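Long-range contacts in O-methyltransferase (Saccharopolyspora spinosa, PDB 4CE0), which transfers a methyl group from S-adenosyl-L-methionine to the 4'-hydroxyl of the rhamnose of spinosyns, probably with magnesium as cofactor: residues L16-Y21 / P48-T53; P76-E81 / G104-V109; D213-S218 / T242-R247. All coordinates share one frame; numbering follows the deposited sequence.

Contact 1. Residues L16-Y21 / P48-T53; sequences LTNTIY and PTVAHT. With SAH (S-adenosyl-L-homocysteine), chain B.
Leu16 O is the acceptor that ties 16-21 to 48-53. Two consecutive backbone amides turn to it. Thr53 N gives the better bond, 3.2 Å to Leu16 O, with the donor tilted 32° from the carbonyl plane. His52 N lies 3.0 Å from Leu16 O, but its N-H points poorly and that bond is weak. The same N-H is shared with Tyr21 OH of the second subunit. Leu16 closes helix 6-16. Asn18, two residues on, is the first to leave helical angles, with positive phi in a Schellman motif. The two loop amides therefore meet a carbonyl of the last helical turn.

Apolar atoms fill in around these bonds. Ala51 CB sits 3.8 Å from Asn18 CB, and Thr53 CG2 lies 4.1 Å from both Leu16 CB and Thr17 CG2. The side chains of Thr17 and Thr53 lie side by side and point the same way. Val50 CG2 approaches Asn18 ND2 to 3.2 Å, a contact without a bond. The other end of the amide, Asn18 OD1, takes a weak bond from Tyr21 N.

Thr53 divides its side chain between two tasks. OG1 stands anti to the backbone N (chi1 -173°), which directs it to the ligand while CG2 faces Leu16. Thr53 OG1 donates to SAH OXT at 2.6 Å and accepts from Ile55 N. Thr17 OG1 bonds back to Lys13 O in helix 6-16, and His52 ND1 pairs with Tyr153 OH. One carbonyl thus takes two amides and holds the backbone at Thr53, whose hydroxyl meets the SAH carboxylate.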
loop_
_atom_site.group_PDB
_atom_site.type_symbol
_atom_site.label_atom_id
_atom_site.label_comp_id
_atom_site.label_asym_id
_atom_site.label_seq_id
_atom_site.Cartn_x
_atom_site.Cartn_y
_atom_site.Cartn_z
ATOM N N LEU A 16 -3.392 -0.240 -5.574
ATOM C CA LEU A 16 -3.500 0.078 -6.996
ATOM C C LEU A 16 -4.953 0.273 -7.459
ATOM O O LEU A 16 -5.218 1.031 -8.380
ATOM C CB LEU A 16 -2.867 -1.049 -7.818
ATOM C CG LEU A 16 -1.363 -1.148 -7.734
ATOM C CD1 LEU A 16 -0.868 -2.526 -8.255
ATOM C CD2 LEU A 16 -0.757 -0.026 -8.513
ATOM N N THR A 17 -5.880 -0.449 -6.837
ATOM C CA THR A 17 -7.312 -0.277 -7.084
ATOM C C THR A 17 -7.946 0.818 -6.204
ATOM O O THR A 17 -9.142 1.077 -6.293
ATOM C CB THR A 17 -8.056 -1.558 -6.756
ATOM O OG1 THR A 17 -7.651 -1.969 -5.456
ATOM C CG2 THR A 17 -7.731 -2.681 -7.774
ATOM N N ASN A 18 -7.134 1.423 -5.346
ATOM C CA ASN A 18 -7.578 2.419 -4.372
ATOM C C ASN A 18 -8.738 1.991 -3.486
ATOM O O ASN A 18 -9.676 2.754 -3.273
ATOM C CB ASN A 18 -7.922 3.714 -5.073
ATOM C CG ASN A 18 -8.000 4.910 -4.103
ATOM O OD1 ASN A 18 -7.331 4.947 -3.066
ATOM N ND2 ASN A 18 -8.828 5.879 -4.449
ATOM N N THR A 19 -8.675 0.775 -2.960
ATOM C CA THR A 19 -9.678 0.322 -1.998
ATOM C C THR A 19 -9.357 0.873 -0.623
ATOM O O THR A 19 -10.203 0.823 0.262
ATOM C CB THR A 19 -9.773 -1.220 -1.874
ATOM O OG1 THR A 19 -8.593 -1.731 -1.235
ATOM C CG2 THR A 19 -9.933 -1.861 -3.225
ATOM N N ILE A 20 -8.146 1.398 -0.440
ATOM C CA ILE A 20 -7.763 2.002 0.837
ATOM C C ILE A 20 -8.474 3.340 1.060
ATOM O O ILE A 20 -8.975 3.583 2.154
ATOM C CB ILE A 20 -6.245 2.261 0.960
ATOM C CG1 ILE A 20 -5.425 1.012 0.665
ATOM C CG2 ILE A 20 -5.896 2.733 2.342
ATOM C CD1 ILE A 20 -5.690 -0.164 1.586
ATOM N N TYR A 21 -8.485 4.222 0.058
ATOM C CA TYR A 21 -9.001 5.586 0.267
ATOM C C TYR A 21 -10.261 5.924 -0.543
ATOM O O TYR A 21 -11.009 5.038 -0.959
ATOM C CB TYR A 21 -7.912 6.620 -0.013
ATOM C CG TYR A 21 -6.802 6.640 1.038
ATOM C CD1 TYR A 21 -7.074 6.985 2.356
ATOM C CD2 TYR A 21 -5.495 6.313 0.706
ATOM C CE1 TYR A 21 -6.075 7.006 3.319
ATOM C CE2 TYR A 21 -4.500 6.329 1.648
ATOM C CZ TYR A 21 -4.798 6.673 2.965
ATOM O OH TYR A 21 -3.808 6.693 3.923
ATOM N N PRO A 48 -12.120 4.633 -12.113
ATOM C CA PRO A 48 -11.717 4.808 -10.706
ATOM C C PRO A 48 -11.526 6.232 -10.121
ATOM O O PRO A 48 -11.670 6.365 -8.900
ATOM C CB PRO A 48 -10.401 4.035 -10.648
ATOM C CG PRO A 48 -10.593 2.890 -11.626
ATOM C CD PRO A 48 -11.596 3.357 -12.655
ATOM N N THR A 49 -11.257 7.245 -10.943
ATOM C CA THR A 49 -11.021 8.640 -10.483
ATOM C C THR A 49 -9.556 8.906 -10.125
ATOM O O THR A 49 -8.930 9.756 -10.761
ATOM C CB THR A 49 -11.917 9.157 -9.279
ATOM O OG1 THR A 49 -11.604 8.435 -8.081
ATOM C CG2 THR A 49 -13.408 9.079 -9.594
ATOM N N VAL A 50 -9.023 8.213 -9.112
ATOM C CA VAL A 50 -7.596 8.296 -8.818
ATOM C C VAL A 50 -6.818 6.966 -8.953
ATOM O O VAL A 50 -5.634 7.025 -9.199
ATOM C CB VAL A 50 -7.295 9.011 -7.475
ATOM C CG1 VAL A 50 -7.739 10.470 -7.556
ATOM C CG2 VAL A 50 -7.954 8.322 -6.319
ATOM N N ALA A 51 -7.460 5.802 -8.817
ATOM C CA ALA A 51 -6.721 4.506 -8.849
ATOM C C ALA A 51 -5.817 4.350 -10.078
ATOM O O ALA A 51 -6.132 4.859 -11.143
ATOM C CB ALA A 51 -7.677 3.330 -8.799
ATOM N N HIS A 52 -4.722 3.609 -9.921
ATOM C CA HIS A 52 -3.718 3.473 -10.975
ATOM C C HIS A 52 -4.010 2.340 -11.941
ATOM O O HIS A 52 -3.377 2.226 -13.002
ATOM C CB HIS A 52 -2.339 3.312 -10.366
ATOM C CG HIS A 52 -1.813 4.574 -9.757
ATOM N ND1 HIS A 52 -0.988 4.587 -8.647
ATOM C CD2 HIS A 52 -2.021 5.873 -10.077
ATOM C CE1 HIS A 52 -0.692 5.833 -8.335
ATOM N NE2 HIS A 52 -1.322 6.638 -9.184
ATOM N N THR A 53 -4.974 1.514 -11.584
ATOM C CA THR A 53 -5.522 0.548 -12.525
ATOM C C THR A 53 -7.031 0.501 -12.425
ATOM O O THR A 53 -7.593 0.748 -11.358
ATOM C CB THR A 53 -4.970 -0.891 -12.292
ATOM O OG1 THR A 53 -5.427 -1.737 -13.346
ATOM C CG2 THR A 53 -5.436 -1.469 -10.961
HETATM N N SAH B . -6.081 0.255 -16.085
HETATM C CA SAH B . -6.056 -0.418 -17.394
HETATM C CB SAH B . -5.811 0.459 -18.597
HETATM C CG SAH B . -5.976 0.071 -20.065
HETATM S SD SAH B . -7.002 1.403 -20.757
HETATM C C SAH B . -4.875 -1.271 -17.156
HETATM O O SAH B . -4.375 -1.758 -18.157
HETATM O OXT SAH B . -4.628 -1.309 -15.799
HETATM C "C5'" SAH B . -6.615 1.290 -22.540
HETATM C "C4'" SAH B . -5.219 1.805 -22.920
HETATM O "O4'" SAH B . -4.853 1.350 -24.205
HETATM C "C3'" SAH B . -5.099 3.331 -22.987
HETATM O "O3'" SAH B . -4.068 3.714 -22.102
HETATM C "C2'" SAH B . -4.788 3.695 -24.445
HETATM O "O2'" SAH B . -3.934 4.832 -24.697
HETATM C "C1'" SAH B . -4.201 2.375 -24.953
HETATM N N9 SAH B . -4.378 2.071 -26.393
HETATM C C8 SAH B . -5.515 1.538 -26.964
HETATM N N7 SAH B . -5.268 1.347 -28.267
HETATM C C5 SAH B . -3.993 1.706 -28.536
HETATM C C6 SAH B . -3.221 1.721 -29.700
HETATM N N6 SAH B . -3.719 1.305 -30.863
HETATM N N1 SAH B . -1.926 2.178 -29.656
HETATM C C2 SAH B . -1.355 2.602 -28.473
HETATM N N3 SAH B . -2.138 2.610 -27.341
HETATM C C4 SAH B . -3.416 2.139 -27.354
#

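Contact 2. Residues P76-E81 / G104-V109; sequences PGDFAE and GRTVWV. With SAH (S-adenosyl-L-homocysteine), chain B.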
loop_
_atom_site.group_PDB
_atom_site.type_symbol
_atom_site.label_atom_id
_atom_site.label_comp_id
_atom_site.label_asym_id
_atom_site.label_seq_id
_atom_site.Cartn_x
_atom_site.Cartn_y
_atom_site.Cartn_z
ATOM N N PRO A 76 10.844 -18.633 -19.810
ATOM C CA PRO A 76 11.652 -17.433 -20.013
ATOM C C PRO A 76 10.889 -16.286 -20.673
ATOM O O PRO A 76 9.911 -16.470 -21.415
ATOM C CB PRO A 76 12.796 -17.937 -20.907
ATOM C CG PRO A 76 12.240 -19.079 -21.640
ATOM C CD PRO A 76 11.166 -19.703 -20.773
ATOM N N GLY A 77 11.344 -15.074 -20.381
ATOM C CA GLY A 77 10.912 -13.914 -21.140
ATOM C C GLY A 77 10.460 -12.759 -20.290
ATOM O O GLY A 77 10.407 -12.864 -19.073
ATOM N N ASP A 78 10.189 -11.644 -20.959
ATOM C CA ASP A 78 9.784 -10.420 -20.318
ATOM C C ASP A 78 8.282 -10.428 -20.182
ATOM O O ASP A 78 7.586 -11.405 -20.578
ATOM C CB ASP A 78 10.213 -9.216 -21.164
ATOM C CG ASP A 78 11.706 -9.022 -21.190
ATOM O OD1 ASP A 78 12.392 -9.471 -20.245
ATOM O OD2 ASP A 78 12.194 -8.423 -22.180
ATOM N N PHE A 79 7.767 -9.338 -19.635
ATOM C CA PHE A 79 6.326 -9.200 -19.485
ATOM C C PHE A 79 5.979 -7.988 -20.284
ATOM O O PHE A 79 6.768 -7.062 -20.352
ATOM C CB PHE A 79 5.933 -8.953 -18.019
ATOM C CG PHE A 79 6.338 -10.045 -17.072
ATOM C CD1 PHE A 79 6.612 -11.323 -17.514
ATOM C CD2 PHE A 79 6.393 -9.793 -15.718
ATOM C CE1 PHE A 79 6.966 -12.343 -16.602
ATOM C CE2 PHE A 79 6.749 -10.793 -14.814
ATOM C CZ PHE A 79 7.040 -12.072 -15.266
ATOM N N ALA A 80 4.798 -7.957 -20.864
ATOM C CA ALA A 80 4.394 -6.806 -21.618
ATOM C C ALA A 80 2.919 -6.559 -21.461
ATOM O O ALA A 80 2.141 -7.518 -21.512
ATOM C CB ALA A 80 4.749 -7.010 -23.112
ATOM N N GLU A 81 2.531 -5.289 -21.306
ATOM C CA GLU A 81 1.116 -4.912 -21.401
ATOM C C GLU A 81 0.893 -3.872 -22.488
ATOM O O GLU A 81 1.527 -2.809 -22.516
ATOM C CB GLU A 81 0.499 -4.433 -20.072
ATOM C CG GLU A 81 -1.070 -4.249 -20.174
ATOM C CD GLU A 81 -1.697 -3.565 -18.987
ATOM O OE1 GLU A 81 -1.079 -2.588 -18.482
ATOM O OE2 GLU A 81 -2.814 -3.987 -18.562
ATOM N N GLY A 104 16.263 -10.112 -13.562
ATOM C CA GLY A 104 16.603 -10.281 -14.962
ATOM C C GLY A 104 15.510 -9.903 -15.951
ATOM O O GLY A 104 15.810 -9.378 -17.032
ATOM N N ARG A 105 14.250 -10.151 -15.588
ATOM C CA ARG A 105 13.132 -9.881 -16.475
ATOM C C ARG A 105 12.733 -8.402 -16.556
ATOM O O ARG A 105 12.846 -7.651 -15.597
ATOM C CB ARG A 105 11.935 -10.720 -16.023
ATOM C CG ARG A 105 12.258 -12.201 -15.953
ATOM C CD ARG A 105 11.048 -12.946 -15.481
ATOM N NE ARG A 105 11.267 -14.381 -15.278
ATOM C CZ ARG A 105 10.855 -15.337 -16.101
ATOM N NH1 ARG A 105 10.231 -15.032 -17.240
ATOM N NH2 ARG A 105 11.057 -16.606 -15.776
ATOM N N THR A 106 12.218 -8.012 -17.712
ATOM C CA THR A 106 11.804 -6.645 -17.977
ATOM C C THR A 106 10.290 -6.577 -18.128
ATOM O O THR A 106 9.676 -7.516 -18.593
ATOM C CB THR A 106 12.503 -6.108 -19.264
ATOM O OG1 THR A 106 13.867 -5.829 -18.953
ATOM C CG2 THR A 106 11.839 -4.813 -19.808
ATOM N N VAL A 107 9.722 -5.444 -17.733
ATOM C CA VAL A 107 8.295 -5.156 -17.890
ATOM C C VAL A 107 8.201 -4.062 -18.927
ATOM O O VAL A 107 8.735 -2.955 -18.719
ATOM C CB VAL A 107 7.634 -4.699 -16.543
ATOM C CG1 VAL A 107 6.142 -4.319 -16.742
ATOM C CG2 VAL A 107 7.776 -5.800 -15.491
ATOM N N TRP A 108 7.588 -4.396 -20.061
ATOM C CA TRP A 108 7.371 -3.459 -21.147
ATOM C C TRP A 108 6.034 -2.777 -21.019
ATOM O O TRP A 108 4.975 -3.412 -20.959
ATOM C CB TRP A 108 7.467 -4.157 -22.509
ATOM C CG TRP A 108 8.830 -4.689 -22.772
ATOM C CD1 TRP A 108 9.353 -5.906 -22.387
ATOM C CD2 TRP A 108 9.856 -4.007 -23.474
ATOM N NE1 TRP A 108 10.665 -6.006 -22.822
ATOM C CE2 TRP A 108 10.997 -4.841 -23.476
ATOM C CE3 TRP A 108 9.937 -2.746 -24.083
ATOM C CZ2 TRP A 108 12.188 -4.469 -24.105
ATOM C CZ3 TRP A 108 11.126 -2.377 -24.689
ATOM C CH2 TRP A 108 12.233 -3.236 -24.688
ATOM N N VAL A 109 6.092 -1.460 -20.998
ATOM C CA VAL A 109 4.915 -0.658 -20.748
ATOM C C VAL A 109 4.599 -0.014 -22.066
ATOM O O VAL A 109 5.248 0.976 -22.458
ATOM C CB VAL A 109 5.200 0.400 -19.676
ATOM C CG1 VAL A 109 3.967 1.298 -19.436
ATOM C CG2 VAL A 109 5.656 -0.273 -18.408
HETATM N N SAH B . -6.081 0.255 -16.085
HETATM C CA SAH B . -6.056 -0.418 -17.394
HETATM C CB SAH B . -5.811 0.459 -18.597
HETATM C CG SAH B . -5.976 0.071 -20.065
HETATM S SD SAH B . -7.002 1.403 -20.757
HETATM C C SAH B . -4.875 -1.271 -17.156
HETATM O O SAH B . -4.375 -1.758 -18.157
HETATM O OXT SAH B . -4.628 -1.309 -15.799
HETATM C "C5'" SAH B . -6.615 1.290 -22.540
HETATM C "C4'" SAH B . -5.219 1.805 -22.920
HETATM O "O4'" SAH B . -4.853 1.350 -24.205
HETATM C "C3'" SAH B . -5.099 3.331 -22.987
HETATM O "O3'" SAH B . -4.068 3.714 -22.102
HETATM C "C2'" SAH B . -4.788 3.695 -24.445
HETATM O "O2'" SAH B . -3.934 4.832 -24.697
HETATM C "C1'" SAH B . -4.201 2.375 -24.953
HETATM N N9 SAH B . -4.378 2.071 -26.393
HETATM C C8 SAH B . -5.515 1.538 -26.964
HETATM N N7 SAH B . -5.268 1.347 -28.267
HETATM C C5 SAH B . -3.993 1.706 -28.536
HETATM C C6 SAH B . -3.221 1.721 -29.700
HETATM N N6 SAH B . -3.719 1.305 -30.863
HETATM N N1 SAH B . -1.926 2.178 -29.656
HETATM C C2 SAH B . -1.355 2.602 -28.473
HETATM N N3 SAH B . -2.138 2.610 -27.341
HETATM C C4 SAH B . -3.416 2.139 -27.354
HETATM O O HOH W 1 14.936 -8.414 -19.644
#
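Asp78 CG and Trp108 CG both stand anti to their own carbonyl carbons (chi1 -69° and -64°), which brings the carboxylate to the indole N-H. Trp108 NE1 donates to Asp78 OD2 at 2.9 Å. The oxygen lies in the ring plane, but the N-H meets the carboxylate from above its plane. Asp78 OD1 takes Thr106 N, also from above, at 2.9 Å. A water gives it a further bond and links it to Gly104 O and Thr106 OG1. Thr106 CG2 rests over one face of the indole, toward its rim.

Strands 78-82 and 107-111 are parallel neighbours, joined through helix 88-100 in a beta-alpha-beta unit of the Rossmann-like methyltransferase sheet. Phe79 N is bonded to Thr106 O, Trp108 N to Phe79 O at 2.8 Å, and Glu81 N to Trp108 O.

Arg105 is extended from CG to NE, and its NH1 donates to Gly77 O at 2.8 Å on a lone pair in the carbonyl plane. Gly77 O itself lies 22° out of the guanidinium plane. NH2 reaches Val75 O, and NE forms a salt bridge with Asp102. Arg105 CD lies 4.1 Å from Phe79 CZ, while Phe79 CD2 meets Val107 CG2. Farther along the strand, Glu81 OE2 forms a salt bridge with Arg183 and lies 2.8 Å from SAH O.

Contact 3. Residues D213-S218 / T242-R247; sequences DYFLPS and TGAYWR. With MG (magnesium ion), chain C.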
loop_
_atom_site.group_PDB
_atom_site.type_symbol
_atom_site.label_atom_id
_atom_site.label_comp_id
_atom_site.label_asym_id
_atom_site.label_seq_id
_atom_site.Cartn_x
_atom_site.Cartn_y
_atom_site.Cartn_z
ATOM N N ASP A 213 -10.477 -7.747 -21.792
ATOM C CA ASP A 213 -11.873 -7.511 -22.165
ATOM C C ASP A 213 -12.348 -8.490 -23.219
ATOM O O ASP A 213 -13.000 -8.108 -24.204
ATOM C CB ASP A 213 -12.048 -6.092 -22.719
ATOM C CG ASP A 213 -11.845 -5.043 -21.666
ATOM O OD1 ASP A 213 -12.811 -4.759 -20.923
ATOM O OD2 ASP A 213 -10.712 -4.539 -21.553
ATOM N N TYR A 214 -12.063 -9.759 -22.990
ATOM C CA TYR A 214 -12.458 -10.800 -23.929
ATOM C C TYR A 214 -13.941 -10.776 -24.291
ATOM O O TYR A 214 -14.315 -11.300 -25.331
ATOM C CB TYR A 214 -12.153 -12.173 -23.354
ATOM C CG TYR A 214 -12.539 -13.291 -24.290
ATOM C CD1 TYR A 214 -12.089 -13.323 -25.600
ATOM C CD2 TYR A 214 -13.362 -14.313 -23.863
ATOM C CE1 TYR A 214 -12.467 -14.359 -26.472
ATOM C CE2 TYR A 214 -13.748 -15.358 -24.706
ATOM C CZ TYR A 214 -13.294 -15.374 -26.011
ATOM O OH TYR A 214 -13.647 -16.403 -26.843
ATOM N N PHE A 215 -14.788 -10.196 -23.451
ATOM C CA PHE A 215 -16.238 -10.334 -23.689
ATOM C C PHE A 215 -16.804 -9.119 -24.344
ATOM O O PHE A 215 -17.971 -9.071 -24.712
ATOM C CB PHE A 215 -16.955 -10.753 -22.429
ATOM C CG PHE A 215 -16.372 -12.008 -21.859
ATOM C CD1 PHE A 215 -16.346 -13.173 -22.597
ATOM C CD2 PHE A 215 -15.768 -12.004 -20.640
ATOM C CE1 PHE A 215 -15.751 -14.298 -22.084
ATOM C CE2 PHE A 215 -15.175 -13.136 -20.108
ATOM C CZ PHE A 215 -15.159 -14.276 -20.823
ATOM N N LEU A 216 -15.909 -8.175 -24.573
ATOM C CA LEU A 216 -16.172 -7.028 -25.393
ATOM C C LEU A 216 -16.167 -7.541 -26.825
ATOM O O LEU A 216 -15.171 -8.140 -27.242
ATOM C CB LEU A 216 -15.061 -5.987 -25.185
ATOM C CG LEU A 216 -15.235 -4.598 -25.805
ATOM C CD1 LEU A 216 -16.290 -3.831 -25.024
ATOM C CD2 LEU A 216 -13.899 -3.797 -25.873
ATOM N N PRO A 217 -17.293 -7.377 -27.568
ATOM C CA PRO A 217 -17.195 -7.657 -29.001
ATOM C C PRO A 217 -16.304 -6.554 -29.543
ATOM O O PRO A 217 -16.413 -5.423 -29.060
ATOM C CB PRO A 217 -18.642 -7.533 -29.495
ATOM C CG PRO A 217 -19.256 -6.531 -28.544
ATOM C CD PRO A 217 -18.598 -6.787 -27.212
ATOM N N SER A 218 -15.449 -6.879 -30.496
ATOM C CA SER A 218 -14.325 -6.022 -30.960
ATOM C C SER A 218 -13.116 -6.757 -30.455
ATOM O O SER A 218 -12.422 -7.355 -31.243
ATOM C CB SER A 218 -14.306 -4.532 -30.513
ATOM O OG SER A 218 -13.712 -4.319 -29.241
ATOM N N THR A 242 -15.349 -11.068 -17.612
ATOM C CA THR A 242 -14.888 -9.917 -18.390
ATOM C C THR A 242 -13.583 -10.283 -19.120
ATOM O O THR A 242 -13.524 -10.303 -20.333
ATOM C CB THR A 242 -14.636 -8.701 -17.485
ATOM O OG1 THR A 242 -15.881 -8.259 -16.947
ATOM C CG2 THR A 242 -13.968 -7.547 -18.258
ATOM N N GLY A 243 -12.556 -10.580 -18.333
ATOM C CA GLY A 243 -11.271 -10.979 -18.832
ATOM C C GLY A 243 -11.205 -12.473 -19.043
ATOM O O GLY A 243 -11.969 -13.252 -18.463
ATOM N N ALA A 244 -10.274 -12.872 -19.888
ATOM C CA ALA A 244 -10.052 -14.270 -20.136
ATOM C C ALA A 244 -8.595 -14.450 -20.446
ATOM O O ALA A 244 -7.910 -13.487 -20.756
ATOM C CB ALA A 244 -10.918 -14.731 -21.313
ATOM N N TYR A 245 -8.112 -15.689 -20.391
ATOM C CA TYR A 245 -6.723 -15.910 -20.727
ATOM C C TYR A 245 -6.513 -17.323 -21.216
ATOM O O TYR A 245 -7.388 -18.208 -21.067
ATOM C CB TYR A 245 -5.849 -15.647 -19.496
ATOM C CG TYR A 245 -5.961 -16.697 -18.430
ATOM C CD1 TYR A 245 -7.008 -16.671 -17.495
ATOM C CD2 TYR A 245 -5.038 -17.728 -18.352
ATOM C CE1 TYR A 245 -7.115 -17.635 -16.490
ATOM C CE2 TYR A 245 -5.135 -18.711 -17.359
ATOM C CZ TYR A 245 -6.170 -18.659 -16.431
ATOM O OH TYR A 245 -6.245 -19.628 -15.452
ATOM N N TRP A 246 -5.357 -17.538 -21.817
ATOM C CA TRP A 246 -4.932 -18.895 -22.078
ATOM C C TRP A 246 -3.453 -19.005 -21.925
ATOM O O TRP A 246 -2.722 -17.993 -21.902
ATOM C CB TRP A 246 -5.421 -19.387 -23.447
ATOM C CG TRP A 246 -4.595 -19.036 -24.671
ATOM C CD1 TRP A 246 -3.513 -19.715 -25.155
ATOM C CD2 TRP A 246 -4.832 -17.951 -25.588
ATOM N NE1 TRP A 246 -3.054 -19.110 -26.309
ATOM C CE2 TRP A 246 -3.852 -18.033 -26.595
ATOM C CE3 TRP A 246 -5.778 -16.924 -25.645
ATOM C CZ2 TRP A 246 -3.789 -17.124 -27.650
ATOM C CZ3 TRP A 246 -5.717 -16.029 -26.695
ATOM C CH2 TRP A 246 -4.735 -16.141 -27.689
ATOM N N ARG A 247 -3.015 -20.250 -21.791
ATOM C CA ARG A 247 -1.593 -20.565 -21.664
ATOM C C ARG A 247 -1.078 -21.267 -22.916
ATOM O O ARG A 247 -1.632 -22.261 -23.361
ATOM C CB ARG A 247 -1.374 -21.456 -20.438
ATOM C CG ARG A 247 0.105 -21.564 -20.031
ATOM C CD ARG A 247 0.332 -22.379 -18.769
ATOM N NE ARG A 247 1.695 -22.163 -18.276
ATOM C CZ ARG A 247 2.140 -22.508 -17.071
ATOM N NH1 ARG A 247 1.335 -23.063 -16.185
ATOM N NH2 ARG A 247 3.394 -22.253 -16.728
HETATM MG MG MG C . -9.664 -3.729 -19.949
HETATM O O HOH W 2 -11.689 -3.341 -18.978
HETATM O O HOH W 3 -9.271 -2.272 -18.386
HETATM O O HOH W 4 -10.281 -1.969 -20.877
#
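The magnesium site lies where the loop after strand 207-211 passes the start of strand 244-247, the antiparallel neighbour of 207-211 in the sheet. Asp213 and Thr242 meet here, their side chains side by side and pointing the same way. Thr242 CG2 comes to 4.0 Å from Asp213 OD1. The other carboxylate oxygen, Asp213 OD2, binds magnesium at 2.1 Å. Three waters also bind the metal, and Asp185 and Asp212 complete the site. One of these waters donates to Asp213 OD1 at 2.7 Å. The carboxylate therefore holds the metal directly with one oxygen and through water with the other, which limits its rotation.

Asp213 to Leu216 form a type I beta turn, closed by Leu216 N bonded to Asp213 O at 2.9 Å. The turn places Tyr214 and Phe215 against residues 242-244. Phe215 N makes a weak and doubtful bond to Thr242 O. Phe215 CZ lies 4.3 Å from Ala244 CB, and Tyr214 CB covers the centre of one face of the Phe215 ring.

Tyr214 CG is anti to the backbone N (chi1 -180°). This brings CB and CD2 to Ala244, while the ring extends toward Gln220 and Lys224 of helix 219-230. Ala244 CB touches Tyr214 at CB, 3.5 Å away, and at the ring atom CD2, 3.6 Å away.

How the contacts relate
Contacts 1 and 2 each reach one oxygen of the SAH carboxylate. Their centres are about 24 Å apart, yet their nearest atoms come within about 6 Å. Contact 3 supplies a metal ligand, and the Asp213 side chain is about 7 Å from SAH. The magnesium is also about 7 Å from the Glu81 side chain and about 8 Å from that of Thr53. Contacts 2 and 3 reach the same sheet on opposite sides of the chain's centre. Contact 1 adds the loop between helices 6-16 and 56-73, which touches the second subunit.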